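Dopamine N-acetyltransferase-like Protein (Tribolium castaneum, PDB 6V3T) binds acetyl-CoA and probably transfers acyl groups from CoA thioesters to the amine of serotonin and related arylalkylamines. Local coordinates at residues 118-123 with 153-158; 76-81 with 112-117; 176-181 with 206-211; 49-54 with 70-75. All coordinates share one frame; numbering follows the deposited sequence.

Contact 1: 118-123 with 153-158; sequences VDKIFE and HGFKLV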
loop_
_atom_site.group_PDB
_atom_site.type_symbol
_atom_site.label_atom_id
_atom_site.label_comp_id
_atom_site.label_asym_id
_atom_site.label_seq_id
_atom_site.Cartn_x
_atom_site.Cartn_y
_atom_site.Cartn_z
ATOM N N VAL A 118 15.777 12.206 -6.981
ATOM C CA VAL A 118 15.374 12.427 -5.561
ATOM C C VAL A 118 16.021 11.340 -4.711
ATOM O O VAL A 118 16.390 10.296 -5.280
ATOM C CB VAL A 118 13.844 12.415 -5.395
ATOM C CG1 VAL A 118 13.178 13.526 -6.200
ATOM C CG2 VAL A 118 13.240 11.055 -5.743
ATOM N N ASP A 119 16.134 11.577 -3.403
ATOM C CA ASP A 119 16.841 10.684 -2.444
ATOM C C ASP A 119 15.821 10.019 -1.514
ATOM O O ASP A 119 16.167 8.970 -0.938
ATOM C CB ASP A 119 17.901 11.445 -1.636
ATOM C CG ASP A 119 18.859 12.296 -2.465
ATOM O OD1 ASP A 119 19.124 11.939 -3.630
ATOM O OD2 ASP A 119 19.333 13.321 -1.934
ATOM N N LYS A 120 14.630 10.616 -1.364
ATOM C CA LYS A 120 13.486 10.058 -0.590
ATOM C C LYS A 120 12.222 10.128 -1.451
ATOM O O LYS A 120 12.138 11.039 -2.295
ATOM C CB LYS A 120 13.306 10.807 0.739
ATOM C CG LYS A 120 13.046 12.307 0.638
ATOM C CD LYS A 120 13.030 13.017 1.985
ATOM C CE LYS A 120 12.623 14.477 1.904
ATOM N NZ LYS A 120 12.677 15.125 3.237
ATOM N N ILE A 121 11.294 9.185 -1.256
ATOM C CA ILE A 121 9.959 9.146 -1.930
ATOM C C ILE A 121 8.878 8.876 -0.883
ATOM O O ILE A 121 9.011 7.895 -0.108
ATOM C CB ILE A 121 9.903 8.086 -3.049
ATOM C CG1 ILE A 121 10.856 8.407 -4.201
ATOM C CG2 ILE A 121 8.481 7.910 -3.554
ATOM C CD1 ILE A 121 11.027 7.272 -5.187
ATOM N N PHE A 122 7.829 9.691 -0.903
ATOM C CA PHE A 122 6.595 9.493 -0.111
ATOM C C PHE A 122 5.807 8.342 -0.738
ATOM O O PHE A 122 5.466 8.397 -1.940
ATOM C CB PHE A 122 5.779 10.783 -0.062
ATOM C CG PHE A 122 4.741 10.839 1.025
ATOM C CD1 PHE A 122 3.514 10.224 0.866
ATOM C CD2 PHE A 122 4.983 11.531 2.198
ATOM C CE1 PHE A 122 2.551 10.294 1.857
ATOM C CE2 PHE A 122 4.024 11.596 3.193
ATOM C CZ PHE A 122 2.809 10.977 3.020
ATOM N N GLU A 123 5.535 7.319 0.059
ATOM C CA GLU A 123 4.869 6.083 -0.397
ATOM C C GLU A 123 3.564 5.911 0.371
ATOM O O GLU A 123 3.624 5.579 1.555
ATOM C CB GLU A 123 5.800 4.892 -0.171
ATOM C CG GLU A 123 6.734 4.654 -1.329
ATOM C CD GLU A 123 7.555 3.381 -1.280
ATOM O OE1 GLU A 123 7.708 2.797 -0.188
ATOM O OE2 GLU A 123 8.070 2.999 -2.346
ATOM N N HIS A 153 5.849 18.127 4.517
ATOM C CA HIS A 153 7.152 17.537 4.928
ATOM C C HIS A 153 8.174 17.658 3.792
ATOM O O HIS A 153 9.220 16.987 3.859
ATOM C CB HIS A 153 6.955 16.099 5.400
ATOM C CG HIS A 153 6.258 16.020 6.709
ATOM N ND1 HIS A 153 4.958 16.444 6.869
ATOM C CD2 HIS A 153 6.678 15.582 7.914
ATOM C CE1 HIS A 153 4.595 16.260 8.120
ATOM N NE2 HIS A 153 5.636 15.729 8.782
ATOM N N GLY A 154 7.874 18.489 2.793
ATOM C CA GLY A 154 8.831 18.936 1.766
ATOM C C GLY A 154 9.318 17.795 0.896
ATOM O O GLY A 154 10.473 17.870 0.442
ATOM N N PHE A 155 8.475 16.782 0.667
ATOM C CA PHE A 155 8.686 15.716 -0.352
ATOM C C PHE A 155 8.413 16.291 -1.746
ATOM O O PHE A 155 7.715 17.326 -1.845
ATOM C CB PHE A 155 7.811 14.495 -0.063
ATOM C CG PHE A 155 8.288 13.653 1.092
ATOM C CD1 PHE A 155 7.895 13.940 2.391
ATOM C CD2 PHE A 155 9.143 12.581 0.884
ATOM C CE1 PHE A 155 8.334 13.167 3.454
ATOM C CE2 PHE A 155 9.579 11.812 1.949
ATOM C CZ PHE A 155 9.171 12.105 3.230
ATOM N N LYS A 156 8.968 15.653 -2.780
ATOM C CA LYS A 156 8.878 16.108 -4.195
ATOM C C LYS A 156 8.073 15.120 -5.039
ATOM O O LYS A 156 7.460 15.577 -6.014
ATOM C CB LYS A 156 10.269 16.261 -4.809
ATOM C CG LYS A 156 11.117 17.382 -4.218
ATOM C CD LYS A 156 12.558 17.346 -4.675
ATOM C CE LYS A 156 13.258 18.676 -4.504
ATOM N NZ LYS A 156 14.682 18.586 -4.901
ATOM N N LEU A 157 8.094 13.824 -4.694
ATOM C CA LEU A 157 7.392 12.734 -5.434
ATOM C C LEU A 157 6.597 11.854 -4.469
ATOM O O LEU A 157 7.175 11.361 -3.485
ATOM C CB LEU A 157 8.405 11.863 -6.176
ATOM C CG LEU A 157 7.796 10.868 -7.168
ATOM C CD1 LEU A 157 7.739 11.470 -8.559
ATOM C CD2 LEU A 157 8.576 9.570 -7.192
ATOM N N VAL A 158 5.325 11.620 -4.791
ATOM C CA VAL A 158 4.447 10.650 -4.080
ATOM C C VAL A 158 4.242 9.468 -5.020
ATOM O O VAL A 158 4.070 9.695 -6.233
ATOM C CB VAL A 158 3.111 11.287 -3.650
ATOM C CG1 VAL A 158 2.201 10.286 -2.955
ATOM C CG2 VAL A 158 3.328 12.510 -2.764
#
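The ring of Phe-155 sits between Lys-120 and Phe-122, which meet its two opposite faces. On one face the lysine chain crosses the ring at about a right angle. CD of Lys-120 lies 3.7 Å from CE2 of Phe-155, and CE makes a CH-pi contact. NZ of Lys-120 then ends 4.7 Å from the ring centroid of Phe-155, close to the ring normal, as a cation-pi pair. The lysine reaches this place because its CG stands between backbone N and carbonyl carbon (chi1 59°) and the chain beyond is extended. On the other face Phe-122 forms a T-shaped stack. Its CD2 edge is turned to the face of Phe-155, with the planes at 80° and the centroids 5.3 Å apart. CB of Phe-122 adds a CH-pi contact there. Without the Phe-155 ring, as with an alanine here, the ammonium of Lys-120 is likely to lose its aromatic partner and the Phe-122 edge the face it rests on.

Beyond the ring the two chains pair as strands. Phe-122 N donates to Leu-157 O at 3.1 Å. Phe-122 and Val-158 form a parallel bridge and lie side by side on one face of the sheet, against helix 138-152. Ile-121 and Leu-157 also lie alongside each other, CD1 of Ile-121 being 3.9 Å from CD2 of Leu-157. Gly-154, with positive phi, closes helix 138-152 in a Schellman motif just before Phe-155. Strand 120-129, helix 138-152 and strand 157-162 make the beta-alpha-beta unit of the N-acetyltransferase fold, and its connection carries acetyl-CoA-binding residues such as Gly-135 and Gly-137.

Contact 2: 76-81 with 112-117; sequences ARRGDV and LFTKYN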
loop_
_atom_site.group_PDB
_atom_site.type_symbol
_atom_site.label_atom_id
_atom_site.label_comp_id
_atom_site.label_asym_id
_atom_site.label_seq_id
_atom_site.Cartn_x
_atom_site.Cartn_y
_atom_site.Cartn_z
ATOM N N ALA A 76 10.484 6.088 1.499
ATOM C CA ALA A 76 11.339 5.168 0.722
ATOM C C ALA A 76 12.649 5.877 0.394
ATOM O O ALA A 76 12.604 7.079 0.080
ATOM C CB ALA A 76 10.639 4.728 -0.528
ATOM N N ARG A 77 13.763 5.146 0.471
ATOM C CA ARG A 77 15.140 5.653 0.213
ATOM C C ARG A 77 15.851 4.727 -0.779
ATOM O O ARG A 77 15.445 3.552 -0.907
ATOM C CB ARG A 77 15.903 5.777 1.533
ATOM C CG ARG A 77 15.456 6.962 2.376
ATOM C CD ARG A 77 16.193 7.073 3.691
ATOM N NE ARG A 77 15.668 8.190 4.462
ATOM C CZ ARG A 77 14.737 8.105 5.412
ATOM N NH1 ARG A 77 14.336 9.203 6.030
ATOM N NH2 ARG A 77 14.210 6.940 5.754
ATOM N N ARG A 78 16.856 5.256 -1.477
ATOM C CA ARG A 78 17.714 4.486 -2.413
ATOM C C ARG A 78 18.262 3.271 -1.670
ATOM O O ARG A 78 18.631 3.430 -0.486
ATOM C CB ARG A 78 18.854 5.357 -2.937
ATOM C CG ARG A 78 18.403 6.435 -3.911
ATOM C CD ARG A 78 19.525 7.392 -4.246
ATOM N NE ARG A 78 19.486 7.734 -5.658
ATOM C CZ ARG A 78 19.318 8.956 -6.150
ATOM N NH1 ARG A 78 19.306 9.139 -7.461
ATOM N NH2 ARG A 78 19.185 9.992 -5.341
ATOM N N GLY A 79 18.249 2.101 -2.321
ATOM C CA GLY A 79 18.762 0.833 -1.766
ATOM C C GLY A 79 17.775 0.129 -0.844
ATOM O O GLY A 79 18.032 -1.030 -0.526
ATOM N N ASP A 80 16.690 0.781 -0.424
ATOM C CA ASP A 80 15.635 0.149 0.414
ATOM C C ASP A 80 15.150 -1.135 -0.270
ATOM O O ASP A 80 15.076 -2.171 0.421
ATOM C CB ASP A 80 14.472 1.106 0.684
ATOM C CG ASP A 80 14.762 2.144 1.752
ATOM O OD1 ASP A 80 15.896 2.159 2.260
ATOM O OD2 ASP A 80 13.850 2.930 2.070
ATOM N N VAL A 81 14.830 -1.060 -1.567
ATOM C CA VAL A 81 14.301 -2.201 -2.378
ATOM C C VAL A 81 15.298 -3.355 -2.334
ATOM O O VAL A 81 14.879 -4.502 -2.038
ATOM C CB VAL A 81 14.029 -1.831 -3.848
ATOM C CG1 VAL A 81 12.570 -2.035 -4.201
ATOM C CG2 VAL A 81 14.488 -0.425 -4.215
ATOM N N LEU A 112 12.892 5.109 -9.864
ATOM C CA LEU A 112 12.125 6.379 -9.760
ATOM C C LEU A 112 13.052 7.434 -9.161
ATOM O O LEU A 112 13.003 8.593 -9.637
ATOM C CB LEU A 112 10.854 6.192 -8.920
ATOM C CG LEU A 112 9.695 5.454 -9.603
ATOM C CD1 LEU A 112 8.464 5.386 -8.698
ATOM C CD2 LEU A 112 9.332 6.094 -10.938
ATOM N N PHE A 113 13.889 7.032 -8.194
ATOM C CA PHE A 113 14.914 7.896 -7.550
ATOM C C PHE A 113 15.778 8.555 -8.623
ATOM O O PHE A 113 16.069 9.748 -8.482
ATOM C CB PHE A 113 15.793 7.106 -6.584
ATOM C CG PHE A 113 15.050 6.577 -5.391
ATOM C CD1 PHE A 113 14.672 7.423 -4.361
ATOM C CD2 PHE A 113 14.709 5.240 -5.309
ATOM C CE1 PHE A 113 13.984 6.941 -3.260
ATOM C CE2 PHE A 113 14.025 4.757 -4.204
ATOM C CZ PHE A 113 13.661 5.608 -3.184
ATOM N N THR A 114 16.169 7.801 -9.653
ATOM C CA THR A 114 16.979 8.309 -10.791
ATOM C C THR A 114 16.060 9.079 -11.739
ATOM O O THR A 114 16.442 10.181 -12.148
ATOM C CB THR A 114 17.745 7.179 -11.495
ATOM O OG1 THR A 114 18.750 6.708 -10.592
ATOM C CG2 THR A 114 18.390 7.609 -12.796
ATOM N N LYS A 115 14.888 8.529 -12.051
ATOM C CA LYS A 115 13.943 9.126 -13.029
ATOM C C LYS A 115 13.664 10.586 -12.663
ATOM O O LYS A 115 13.701 11.425 -13.565
ATOM C CB LYS A 115 12.632 8.345 -13.090
ATOM C CG LYS A 115 11.682 8.809 -14.191
ATOM C CD LYS A 115 10.656 7.772 -14.571
ATOM C CE LYS A 115 9.766 8.202 -15.711
ATOM N NZ LYS A 115 8.546 8.856 -15.210
ATOM N N TYR A 116 13.397 10.867 -11.390
ATOM C CA TYR A 116 12.955 12.201 -10.899
ATOM C C TYR A 116 14.064 12.873 -10.082
ATOM O O TYR A 116 13.827 13.973 -9.546
ATOM C CB TYR A 116 11.661 12.056 -10.093
ATOM C CG TYR A 116 10.488 11.642 -10.942
ATOM C CD1 TYR A 116 9.866 12.556 -11.773
ATOM C CD2 TYR A 116 10.027 10.335 -10.949
ATOM C CE1 TYR A 116 8.792 12.192 -12.572
ATOM C CE2 TYR A 116 8.956 9.954 -11.742
ATOM C CZ TYR A 116 8.338 10.886 -12.557
ATOM O OH TYR A 116 7.289 10.533 -13.350
ATOM N N ASN A 117 15.234 12.234 -9.997
ATOM C CA ASN A 117 16.426 12.763 -9.285
ATOM C C ASN A 117 16.040 13.178 -7.857
ATOM O O ASN A 117 15.997 14.382 -7.594
ATOM C CB ASN A 117 17.047 13.926 -10.057
ATOM C CG ASN A 117 18.202 14.554 -9.313
ATOM O OD1 ASN A 117 18.807 13.916 -8.453
ATOM N ND2 ASN A 117 18.499 15.806 -9.625
#
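Arg-78 and Phe-113 are the nearest pair of the two backbones, 6.8 Å apart from CA to CA. Segment 76-81 leaves its strand through a type II beta turn from Arg-77 to Asp-80. Gly-79 has the positive phi (82°) of this turn and is also the N-cap of helix 80-90. Arg-77 N donates to Asp-80 OD2 at 2.7 Å, from above the carboxylate plane. Segment 112-117 holds the short helix 112-115, closed by a Schellman motif with Asn-117 at positive phi.

Phe-113 reaches from this helix onto the turn. CZ of Phe-113 lies 3.4 Å from the carbonyl carbon C of Arg-77. Ala-76 O lies at the ring edge, in its plane, 3.6 Å from CE1 of Phe-113. Arg-78 N is over a face of the ring, and CG of Arg-78 makes a CH-pi contact. Further out, CB of Phe-113 sits over a face of the guanidinium. The guanidinium and ring planes differ by 33°. NH2 of Arg-78 makes a salt bridge to Asp-119, which holds the end of this side chain.

The contact lies at the surface. Phe-113 also packs on Ile-121 of strand 120-129, and Val-81 touches helix 94-108. The short helix 112-115 thus bridges the end of strand 67-77 and the start of strand 120-129.

Contact 3: 176-181 with 206-211; sequences FITEKC and KVMTKV
Phe-176 lies along the backbone of Thr-209 and Lys-210. Its CB lies nearest Thr-209 O, with CB of Met-208 further off. Its CG faces the carbonyl of Thr-209. On the CD2 side the ring meets backbone, with CD2 of Phe-176 3.4 Å from Thr-209 N, CE2 near Lys-210 N, and the carbonyl carbon of Met-208 at the ring edge. On the CD1 side it meets a side chain: CE1 of Phe-176 is 3.6 Å from CB of Lys-210. That CB stands over the centre of one ring face in a CH-pi contact. CZ, at the tip, also touches it. The lysine chain crosses the ring at about a right angle and ends at Glu-147 in a salt bridge.

The two strands run antiparallel. Ile-177 N donates to Thr-209 O at 2.8 Å, in the carbonyl plane, and the return bond is weak. Two residues, Glu-179 and Lys-180, stand against the single Val-207, which makes a classic beta bulge. Glu-179 N donates to Val-207 O at 2.9 Å, and Val-207 N to Lys-180 O at 3.1 Å. CG of Glu-179 lies 3.7 Å from CB of Thr-209, and the bend at chi2 (-71°) turns the carboxylate over this threonine. Its carboxylate is held by Lys-115 and Tyr-116. On the other face OG1 and CG2 of Thr-178 lie across the extended chain of Lys-206.

Strand 204-211 is sandwiched between strand 157-162 and strand 177-183, the outermost on this side of the chain's sheet. Helix 165-174 packs on Phe-176 and Met-208, and helix 94-108 on Val-207. Phe-176 also meets Phe-143 of helix 138-152 edge to face.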
loop_
_atom_site.group_PDB
_atom_site.type_symbol
_atom_site.label_atom_id
_atom_site.label_comp_id
_atom_site.label_asym_id
_atom_site.label_seq_id
_atom_site.Cartn_x
_atom_site.Cartn_y
_atom_site.Cartn_z
ATOM N N PHE A 176 -2.498 11.471 -10.702
ATOM C CA PHE A 176 -1.318 10.577 -10.717
ATOM C C PHE A 176 -1.135 9.981 -12.116
ATOM O O PHE A 176 -2.125 9.647 -12.787
ATOM C CB PHE A 176 -1.468 9.466 -9.682
ATOM C CG PHE A 176 -1.125 9.890 -8.285
ATOM C CD1 PHE A 176 -1.741 10.985 -7.708
ATOM C CD2 PHE A 176 -0.176 9.200 -7.551
ATOM C CE1 PHE A 176 -1.415 11.380 -6.419
ATOM C CE2 PHE A 176 0.144 9.592 -6.263
ATOM C CZ PHE A 176 -0.474 10.682 -5.698
ATOM N N ILE A 177 0.130 9.827 -12.504
ATOM C CA ILE A 177 0.602 9.205 -13.772
ATOM C C ILE A 177 0.938 7.738 -13.492
ATOM O O ILE A 177 1.478 7.462 -12.415
ATOM C CB ILE A 177 1.821 10.002 -14.281
ATOM C CG1 ILE A 177 1.380 11.306 -14.947
ATOM C CG2 ILE A 177 2.707 9.176 -15.200
ATOM C CD1 ILE A 177 0.675 11.112 -16.275
ATOM N N THR A 178 0.648 6.842 -14.436
ATOM C CA THR A 178 1.080 5.418 -14.394
ATOM C C THR A 178 2.532 5.321 -14.872
ATOM O O THR A 178 2.800 5.661 -16.044
ATOM C CB THR A 178 0.164 4.509 -15.219
ATOM O OG1 THR A 178 -1.073 4.393 -14.520
ATOM C CG2 THR A 178 0.746 3.129 -15.430
ATOM N N GLU A 179 3.422 4.873 -13.982
ATOM C CA GLU A 179 4.871 4.671 -14.238
ATOM C C GLU A 179 5.078 3.327 -14.933
ATOM O O GLU A 179 5.679 3.309 -16.007
ATOM C CB GLU A 179 5.652 4.694 -12.926
ATOM C CG GLU A 179 5.656 6.046 -12.251
ATOM C CD GLU A 179 6.489 7.107 -12.946
ATOM O OE1 GLU A 179 7.205 6.764 -13.904
ATOM O OE2 GLU A 179 6.428 8.272 -12.522
ATOM N N LYS A 180 4.618 2.244 -14.312
ATOM C CA LYS A 180 4.621 0.893 -14.918
ATOM C C LYS A 180 3.240 0.257 -14.758
ATOM O O LYS A 180 2.640 0.379 -13.694
ATOM C CB LYS A 180 5.697 -0.002 -14.299
ATOM C CG LYS A 180 5.670 -1.433 -14.818
ATOM C CD LYS A 180 7.006 -2.107 -14.869
ATOM C CE LYS A 180 7.780 -1.848 -16.137
ATOM N NZ LYS A 180 7.628 -2.921 -17.140
ATOM N N CYS A 181 2.770 -0.406 -15.801
ATOM C CA CYS A 181 1.525 -1.198 -15.789
ATOM C C CYS A 181 1.881 -2.656 -16.087
ATOM O O CYS A 181 2.591 -2.898 -17.092
ATOM C CB CYS A 181 0.530 -0.653 -16.803
ATOM S SG CYS A 181 -1.133 -1.314 -16.547
ATOM N N LYS A 206 -0.677 -1.217 -11.123
ATOM C CA LYS A 206 -0.008 0.013 -11.585
ATOM C C LYS A 206 0.795 0.580 -10.433
ATOM O O LYS A 206 0.227 0.694 -9.328
ATOM C CB LYS A 206 -1.019 1.068 -12.014
ATOM C CG LYS A 206 -1.595 0.897 -13.405
ATOM C CD LYS A 206 -2.763 1.817 -13.610
ATOM C CE LYS A 206 -3.186 1.956 -15.047
ATOM N NZ LYS A 206 -4.190 3.032 -15.163
ATOM N N VAL A 207 2.058 0.906 -10.693
ATOM C CA VAL A 207 2.825 1.902 -9.899
ATOM C C VAL A 207 2.446 3.279 -10.450
ATOM O O VAL A 207 2.495 3.461 -11.675
ATOM C CB VAL A 207 4.339 1.628 -9.932
ATOM C CG1 VAL A 207 5.137 2.747 -9.283
ATOM C CG2 VAL A 207 4.661 0.308 -9.256
ATOM N N MET A 208 2.013 4.174 -9.565
ATOM C CA MET A 208 1.450 5.498 -9.918
ATOM C C MET A 208 2.124 6.552 -9.048
ATOM O O MET A 208 2.565 6.230 -7.942
ATOM C CB MET A 208 -0.067 5.530 -9.716
ATOM C CG MET A 208 -0.779 4.413 -10.459
ATOM S SD MET A 208 -2.587 4.497 -10.414
ATOM C CE MET A 208 -2.879 5.732 -11.686
ATOM N N THR A 209 2.177 7.773 -9.555
ATOM C CA THR A 209 3.145 8.806 -9.146
ATOM C C THR A 209 2.552 10.189 -9.405
ATOM O O THR A 209 1.896 10.364 -10.451
ATOM C CB THR A 209 4.453 8.582 -9.908
ATOM O OG1 THR A 209 5.284 7.858 -9.002
ATOM C CG2 THR A 209 5.117 9.861 -10.376
ATOM N N LYS A 210 2.806 11.129 -8.497
ATOM C CA LYS A 210 2.579 12.567 -8.742
ATOM C C LYS A 210 3.745 13.352 -8.164
ATOM O O LYS A 210 4.272 12.933 -7.112
ATOM C CB LYS A 210 1.264 13.024 -8.118
ATOM C CG LYS A 210 0.655 14.237 -8.803
ATOM C CD LYS A 210 -0.509 14.817 -8.054
ATOM C CE LYS A 210 -1.005 16.115 -8.650
ATOM N NZ LYS A 210 -1.455 17.037 -7.580
ATOM N N VAL A 211 4.106 14.447 -8.834
ATOM C CA VAL A 211 5.181 15.396 -8.427
ATOM C C VAL A 211 4.506 16.560 -7.689
ATOM O O VAL A 211 3.460 17.021 -8.176
ATOM C CB VAL A 211 5.973 15.869 -9.663
ATOM C CG1 VAL A 211 7.250 16.596 -9.276
ATOM C CG2 VAL A 211 6.278 14.721 -10.621
#

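Contact 4: 49-54 with 70-75; sequences QTLEDG and VALNGI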
loop_
_atom_site.group_PDB
_atom_site.type_symbol
_atom_site.label_atom_id
_atom_site.label_comp_id
_atom_site.label_asym_id
_atom_site.label_seq_id
_atom_site.Cartn_x
_atom_site.Cartn_y
_atom_site.Cartn_z
ATOM N N GLN A 49 6.587 -0.264 11.478
ATOM C CA GLN A 49 7.756 0.600 11.146
ATOM C C GLN A 49 7.305 1.790 10.290
ATOM O O GLN A 49 7.754 2.923 10.567
ATOM C CB GLN A 49 8.832 -0.198 10.414
ATOM C CG GLN A 49 9.430 -1.316 11.250
ATOM C CD GLN A 49 10.549 -2.010 10.520
ATOM O OE1 GLN A 49 10.730 -1.835 9.316
ATOM N NE2 GLN A 49 11.314 -2.805 11.252
ATOM N N THR A 50 6.467 1.537 9.280
ATOM C CA THR A 50 5.849 2.574 8.413
ATOM C C THR A 50 5.114 3.573 9.309
ATOM O O THR A 50 5.225 4.792 9.069
ATOM C CB THR A 50 4.908 1.950 7.369
ATOM O OG1 THR A 50 5.637 0.996 6.599
ATOM C CG2 THR A 50 4.303 2.971 6.429
ATOM N N LEU A 51 4.391 3.065 10.305
ATOM C CA LEU A 51 3.626 3.893 11.270
ATOM C C LEU A 51 4.585 4.770 12.082
ATOM O O LEU A 51 4.184 5.897 12.433
ATOM C CB LEU A 51 2.797 2.976 12.172
ATOM C CG LEU A 51 1.432 2.600 11.594
ATOM C CD1 LEU A 51 0.959 1.255 12.117
ATOM C CD2 LEU A 51 0.405 3.687 11.887
ATOM N N GLU A 52 5.808 4.295 12.335
ATOM C CA GLU A 52 6.785 5.001 13.202
ATOM C C GLU A 52 7.526 6.084 12.416
ATOM O O GLU A 52 8.195 6.896 13.062
ATOM C CB GLU A 52 7.694 3.995 13.908
ATOM C CG GLU A 52 7.235 3.795 15.336
ATOM C CD GLU A 52 7.414 2.451 16.006
ATOM O OE1 GLU A 52 8.442 1.793 15.772
ATOM O OE2 GLU A 52 6.526 2.098 16.807
ATOM N N ASP A 53 7.370 6.135 11.091
ATOM C CA ASP A 53 7.786 7.300 10.259
ATOM C C ASP A 53 6.892 8.496 10.618
ATOM O O ASP A 53 7.332 9.659 10.434
ATOM C CB ASP A 53 7.732 6.975 8.763
ATOM C CG ASP A 53 8.894 6.133 8.252
ATOM O OD1 ASP A 53 9.328 5.202 8.978
ATOM O OD2 ASP A 53 9.359 6.412 7.129
ATOM N N GLY A 54 5.675 8.202 11.089
ATOM C CA GLY A 54 4.700 9.169 11.626
ATOM C C GLY A 54 4.185 10.129 10.572
ATOM O O GLY A 54 4.144 11.327 10.856
ATOM N N VAL A 70 -7.573 4.108 7.230
ATOM C CA VAL A 70 -6.185 4.609 7.450
ATOM C C VAL A 70 -5.427 4.631 6.117
ATOM O O VAL A 70 -5.678 3.759 5.263
ATOM C CB VAL A 70 -5.446 3.755 8.498
ATOM C CG1 VAL A 70 -6.057 3.906 9.885
ATOM C CG2 VAL A 70 -5.384 2.286 8.098
ATOM N N ALA A 71 -4.530 5.603 5.954
ATOM C CA ALA A 71 -3.484 5.626 4.907
ATOM C C ALA A 71 -2.116 5.590 5.585
ATOM O O ALA A 71 -1.737 6.590 6.226
ATOM C CB ALA A 71 -3.631 6.848 4.041
ATOM N N LEU A 72 -1.421 4.463 5.469
ATOM C CA LEU A 72 -0.056 4.270 6.018
ATOM C C LEU A 72 0.953 4.778 4.985
ATOM O O LEU A 72 0.973 4.270 3.834
ATOM C CB LEU A 72 0.139 2.795 6.378
ATOM C CG LEU A 72 -0.392 2.388 7.756
ATOM C CD1 LEU A 72 -1.616 3.204 8.161
ATOM C CD2 LEU A 72 -0.717 0.906 7.800
ATOM N N ASN A 73 1.707 5.799 5.381
ATOM C CA ASN A 73 2.688 6.505 4.525
ATOM C C ASN A 73 4.072 6.296 5.142
ATOM O O ASN A 73 4.194 6.430 6.377
ATOM C CB ASN A 73 2.322 7.981 4.367
ATOM C CG ASN A 73 0.891 8.181 3.908
ATOM O OD1 ASN A 73 0.422 7.491 3.003
ATOM N ND2 ASN A 73 0.188 9.112 4.533
ATOM N N GLY A 74 5.051 5.947 4.310
ATOM C CA GLY A 74 6.454 5.756 4.712
ATOM C C GLY A 74 7.420 6.439 3.758
ATOM O O GLY A 74 7.048 6.670 2.576
ATOM N N ILE A 75 8.627 6.733 4.249
ATOM C CA ILE A 75 9.728 7.348 3.453
ATOM C C ILE A 75 10.522 6.204 2.827
ATOM O O ILE A 75 11.119 5.432 3.594
ATOM C CB ILE A 75 10.628 8.258 4.315
ATOM C CG1 ILE A 75 9.818 9.135 5.275
ATOM C CG2 ILE A 75 11.543 9.088 3.425
ATOM C CD1 ILE A 75 10.656 9.908 6.283
#
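Asp-53 OD2 accepts the backbone N-H of Ile-75 at 3.0 Å. The bond is nearly straight, with an angle of 170° at the hydrogen. The donor comes on the anti side of the carboxylate, 30° out of its plane. The chi1 of Asp-53 (-77°) puts CG beside its own backbone N and brings OD2 to the strand. CB and CG1 of Ile-75 lie beside the same oxygen. Strand 57-60 pairs with strand 67-77 further back, where Ala-71 bonds to Ile-57. At Ile-75 the aspartate takes the place of a strand partner. Were a leucine to stand in place of Asp-53, the N-H of Ile-75 would probably be left without its acceptor, and the helix end would lose its polar tie to the strand.

Thr-50 sits over the backbone of Asn-73 and Gly-74. Its methyl CG2 is 3.5 Å from Asn-73 O and 3.7 Å from Gly-74 N. The CA atoms of Thr-50 and Gly-74 are 4.9 Å apart, and a side chain on Gly-74 would probably crowd this methyl. OG1 of Thr-50 bonds instead to His-46 O and to Arg-125 NH1. The next residue, Leu-51, meets Leu-72, with CG of Leu-51 4.3 Å from CG of Leu-72.

Asn-73 points away from the helix. Its ND2 bonds to Leu-55 O and Ser-146 OG, on the side of helix 138-152. Helices 41-52 and 138-152 thus pack on opposite faces of strand 67-77. This layering of helices on both sides of a central mixed sheet is the alpha/beta architecture of the N-acetyltransferase superfamily.

How the contacts relate
Contacts 1 and 4 are buried, contact 3 is partly so, and contact 2 lies at the surface. All four reach the same sheet. Contacts 2 and 4 share strand 67-77, and contact 1 joins it through strand 120-129: Ile-121 N meets Ala-76 O and Glu-123 N meets Gly-74 O. Strand 157-162 leads on to contact 3 through Val-158 N and Lys-210 O. Contacts 1 and 3 pair strands, parallel in one and antiparallel in the other. Contacts 2 and 4 set a helix against strand 67-77 or the turn that follows it. Aromatic rings serve contacts 1, 2 and 3, while contact 4 has one carboxylate-to-backbone bond beside aliphatic packing. Salt bridges tie contact 2 to contacts 1 and 3.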